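Local coordinates for protein 3,4-dihydroxybenzoate decarboxylase (Enterobacter cloacae, PDB 5NY5) that probably uses prenylated FMN and a metal ion to decarboxylate 3,4-dihydroxybenzoate, and can be run in reverse to carboxylate catechols at the para position, at residues V273-H285 and C294-V306. Sequence-based numbering, arbitrary orientation.
Sequences VRVREDQHTNTGH and CGEANPSLPVIKV
V273 meets V303 through CG1, the two side chains crossing at about a right angle. The bent chain of R274 lays CG and CD against S300 OG, with CG 3.3 Å from that oxygen, while its guanidinium reaches E198 in a salt bridge. V275 forms a single antiparallel bridge with L301: V275 N donates to L301 O at 3.0 Å, and L301 N returns a bond to V275 O. CG1 of V275, set between its own N and carbonyl carbon (chi1 75°), rests on V303 CG2 at 3.7 Å. A type I turn follows from R276 to Q279. Here the loop between strands 263-269 and 285-288 of the UbiD Rift-related domain is tied to the connection from strand 294-296 into strand 303-311: E277 N donates to N298 O, and E277 OE1 accepts from N298 N at 3.0 Å through its anti lone pair (165°). L301 CD1 packs on E277 CD; the E277 side chain lies beside R171 and that of N298 beside F183, residues of the prenylated FMN site, empty in this model. D278 sets OD1 3.4 Å from A297 CB, forms a salt bridge with R276, and takes the G284 N-H on OD2. A297 N donates to G284 O from above the G284 carbonyl plane. H285 pairs with E296 where strands 285-288 and 294-296 meet, and C294 SG lies above the H285 ring at a distance, 4.7 Å from the centroid.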
# COMPACT_ATOMS: atom_id res chain seq x y z
N VAL A 273 5.24 52.16 -2.78
CA VAL A 273 4.41 52.11 -1.59
C VAL A 273 3.77 50.73 -1.46
O VAL A 273 3.40 50.11 -2.46
CB VAL A 273 3.34 53.22 -1.61
CG1 VAL A 273 2.28 52.93 -2.66
CG2 VAL A 273 2.71 53.40 -0.24
N ARG A 274 3.68 50.24 -0.23
CA ARG A 274 3.04 48.97 0.06
C ARG A 274 2.22 49.12 1.33
O ARG A 274 2.53 49.93 2.21
CB ARG A 274 4.06 47.84 0.23
CG ARG A 274 4.76 47.44 -1.05
CD ARG A 274 3.75 47.01 -2.10
NE ARG A 274 4.25 47.24 -3.45
CZ ARG A 274 4.78 46.29 -4.22
NH1 ARG A 274 4.86 45.04 -3.78
NH2 ARG A 274 5.21 46.60 -5.44
N VAL A 275 1.15 48.33 1.42
CA VAL A 275 0.26 48.35 2.57
C VAL A 275 -0.11 46.91 2.91
O VAL A 275 -0.09 46.03 2.05
CB VAL A 275 -1.00 49.21 2.31
CG1 VAL A 275 -1.97 48.48 1.39
CG2 VAL A 275 -1.66 49.60 3.61
N ARG A 276 -0.42 46.67 4.18
CA ARG A 276 -0.99 45.40 4.60
C ARG A 276 -2.50 45.52 4.63
O ARG A 276 -3.05 46.57 4.99
CB ARG A 276 -0.44 44.96 5.96
CG ARG A 276 -0.83 45.81 7.14
CD ARG A 276 -0.19 45.26 8.41
NE ARG A 276 -0.56 46.01 9.60
CZ ARG A 276 -1.59 45.72 10.38
NH1 ARG A 276 -2.36 44.68 10.09
NH2 ARG A 276 -1.86 46.46 11.44
N GLU A 277 -3.17 44.43 4.25
CA GLU A 277 -4.60 44.49 3.94
C GLU A 277 -5.42 44.93 5.15
O GLU A 277 -6.34 45.75 5.01
CB GLU A 277 -5.07 43.13 3.43
CG GLU A 277 -6.17 43.19 2.39
CD GLU A 277 -6.25 41.91 1.58
OE1 GLU A 277 -5.45 40.99 1.84
OE2 GLU A 277 -7.11 41.82 0.68
N ASP A 278 -5.10 44.42 6.33
CA ASP A 278 -5.88 44.68 7.54
C ASP A 278 -5.28 45.79 8.39
O ASP A 278 -5.36 45.73 9.62
CB ASP A 278 -6.02 43.40 8.36
CG ASP A 278 -4.68 42.88 8.85
OD1 ASP A 278 -3.65 43.15 8.20
OD2 ASP A 278 -4.66 42.20 9.90
N GLN A 279 -4.69 46.81 7.76
CA GLN A 279 -3.99 47.83 8.53
C GLN A 279 -4.93 48.59 9.47
O GLN A 279 -4.51 48.99 10.56
CB GLN A 279 -3.29 48.81 7.59
CG GLN A 279 -4.21 49.55 6.64
CD GLN A 279 -3.58 50.80 6.07
OE1 GLN A 279 -2.55 51.26 6.55
NE2 GLN A 279 -4.19 51.34 5.02
N HIS A 280 -6.18 48.78 9.07
CA HIS A 280 -7.13 49.53 9.89
C HIS A 280 -7.98 48.64 10.79
O HIS A 280 -8.64 49.17 11.69
CB HIS A 280 -8.05 50.37 8.99
CG HIS A 280 -7.33 51.44 8.22
ND1 HIS A 280 -6.82 52.57 8.82
CD2 HIS A 280 -7.05 51.55 6.91
CE1 HIS A 280 -6.25 53.33 7.91
NE2 HIS A 280 -6.38 52.74 6.74
N THR A 281 -7.99 47.33 10.57
CA THR A 281 -8.81 46.43 11.36
C THR A 281 -8.02 45.45 12.21
O THR A 281 -8.48 45.09 13.29
CB THR A 281 -9.75 45.63 10.45
OG1 THR A 281 -8.99 44.99 9.42
CG2 THR A 281 -10.78 46.55 9.82
N ASN A 282 -6.85 45.01 11.74
CA ASN A 282 -5.97 44.11 12.49
C ASN A 282 -6.65 42.80 12.84
O ASN A 282 -6.35 42.19 13.87
CB ASN A 282 -5.42 44.78 13.75
CG ASN A 282 -4.57 46.00 13.44
OD1 ASN A 282 -3.93 46.08 12.39
ND2 ASN A 282 -4.55 46.95 14.36
N THR A 283 -7.58 42.35 12.00
CA THR A 283 -8.22 41.06 12.21
C THR A 283 -7.36 39.89 11.75
O THR A 283 -7.78 38.74 11.90
CB THR A 283 -9.58 41.00 11.50
OG1 THR A 283 -9.39 41.17 10.09
CG2 THR A 283 -10.50 42.09 12.01
N GLY A 284 -6.18 40.16 11.19
CA GLY A 284 -5.33 39.12 10.66
C GLY A 284 -5.86 38.43 9.42
O GLY A 284 -5.13 37.65 8.81
N HIS A 285 -7.10 38.69 9.03
CA HIS A 285 -7.72 38.05 7.88
C HIS A 285 -8.03 39.08 6.81
O HIS A 285 -8.07 40.29 7.06
CB HIS A 285 -9.01 37.33 8.28
CG HIS A 285 -8.81 36.27 9.32
ND1 HIS A 285 -9.32 36.37 10.59
CD2 HIS A 285 -8.15 35.09 9.27
CE1 HIS A 285 -8.99 35.29 11.28
NE2 HIS A 285 -8.27 34.50 10.50
N CYS A 294 -11.83 31.83 5.82
CA CYS A 294 -11.36 33.21 5.75
C CYS A 294 -9.88 33.23 5.41
O CYS A 294 -9.07 32.59 6.09
CB CYS A 294 -11.62 33.94 7.07
SG CYS A 294 -12.12 32.88 8.44
N GLY A 295 -9.52 33.94 4.35
CA GLY A 295 -8.13 34.06 3.98
C GLY A 295 -7.36 34.96 4.93
O GLY A 295 -7.93 35.74 5.69
N GLU A 296 -6.04 34.83 4.89
CA GLU A 296 -5.18 35.66 5.71
C GLU A 296 -4.88 36.97 4.99
O GLU A 296 -4.83 37.03 3.76
CB GLU A 296 -3.88 34.93 6.06
CG GLU A 296 -3.01 34.59 4.87
CD GLU A 296 -1.68 34.00 5.27
OE1 GLU A 296 -1.52 33.61 6.45
OE2 GLU A 296 -0.78 33.91 4.40
N ALA A 297 -4.67 38.02 5.78
CA ALA A 297 -4.40 39.33 5.22
C ALA A 297 -3.05 39.34 4.50
O ALA A 297 -2.07 38.76 4.97
CB ALA A 297 -4.42 40.40 6.31
N ASN A 298 -3.01 40.01 3.35
CA ASN A 298 -1.76 40.13 2.61
C ASN A 298 -0.88 41.19 3.27
O ASN A 298 -1.35 42.31 3.50
CB ASN A 298 -2.03 40.48 1.16
CG ASN A 298 -0.81 40.33 0.27
OD1 ASN A 298 0.29 40.77 0.62
ND2 ASN A 298 -0.99 39.70 -0.88
N PRO A 299 0.38 40.89 3.58
CA PRO A 299 1.22 41.86 4.28
C PRO A 299 1.72 42.99 3.39
O PRO A 299 1.95 44.10 3.87
CB PRO A 299 2.39 41.01 4.81
CG PRO A 299 1.93 39.59 4.69
CD PRO A 299 1.01 39.56 3.51
N SER A 300 1.90 42.72 2.10
CA SER A 300 2.46 43.70 1.16
C SER A 300 1.54 43.77 -0.06
O SER A 300 1.56 42.88 -0.91
CB SER A 300 3.88 43.32 0.76
OG SER A 300 4.44 44.27 -0.13
N LEU A 301 0.75 44.84 -0.14
CA LEU A 301 -0.17 45.02 -1.25
C LEU A 301 0.06 46.36 -1.94
O LEU A 301 0.25 47.38 -1.27
CB LEU A 301 -1.63 44.96 -0.78
CG LEU A 301 -2.23 43.55 -0.70
CD1 LEU A 301 -3.69 43.60 -0.29
CD2 LEU A 301 -2.06 42.86 -2.04
N PRO A 302 0.06 46.38 -3.27
CA PRO A 302 0.16 47.66 -3.98
C PRO A 302 -1.10 48.50 -3.79
O PRO A 302 -2.21 47.97 -3.72
CB PRO A 302 0.33 47.24 -5.45
CG PRO A 302 -0.23 45.87 -5.52
CD PRO A 302 0.04 45.24 -4.19
N VAL A 303 -0.91 49.81 -3.69
CA VAL A 303 -1.98 50.75 -3.38
C VAL A 303 -2.47 51.39 -4.68
O VAL A 303 -1.67 51.81 -5.51
CB VAL A 303 -1.50 51.82 -2.39
CG1 VAL A 303 -2.51 52.95 -2.29
CG2 VAL A 303 -1.26 51.20 -1.02
N ILE A 304 -3.79 51.45 -4.84
CA ILE A 304 -4.41 52.19 -5.92
C ILE A 304 -4.85 53.55 -5.38
O ILE A 304 -5.66 53.62 -4.44
CB ILE A 304 -5.60 51.43 -6.53
CG1 ILE A 304 -5.11 50.34 -7.48
CG2 ILE A 304 -6.53 52.39 -7.26
CD1 ILE A 304 -6.19 49.77 -8.35
N LYS A 305 -4.31 54.62 -5.95
CA LYS A 305 -4.69 55.98 -5.61
C LYS A 305 -5.73 56.43 -6.63
O LYS A 305 -5.41 56.64 -7.80
CB LYS A 305 -3.48 56.90 -5.61
CG LYS A 305 -3.72 58.27 -5.00
CD LYS A 305 -3.49 58.26 -3.50
CE LYS A 305 -3.37 59.67 -2.95
NZ LYS A 305 -3.08 59.69 -1.50
N VAL A 306 -6.98 56.57 -6.19
CA VAL A 306 -8.05 56.92 -7.11
C VAL A 306 -7.94 58.38 -7.49
O VAL A 306 -7.68 59.25 -6.65
CB VAL A 306 -9.43 56.60 -6.48
CG1 VAL A 306 -9.58 57.28 -5.14
CG2 VAL A 306 -10.55 57.02 -7.42
O HOH W 1 -5.48 38.67 0.86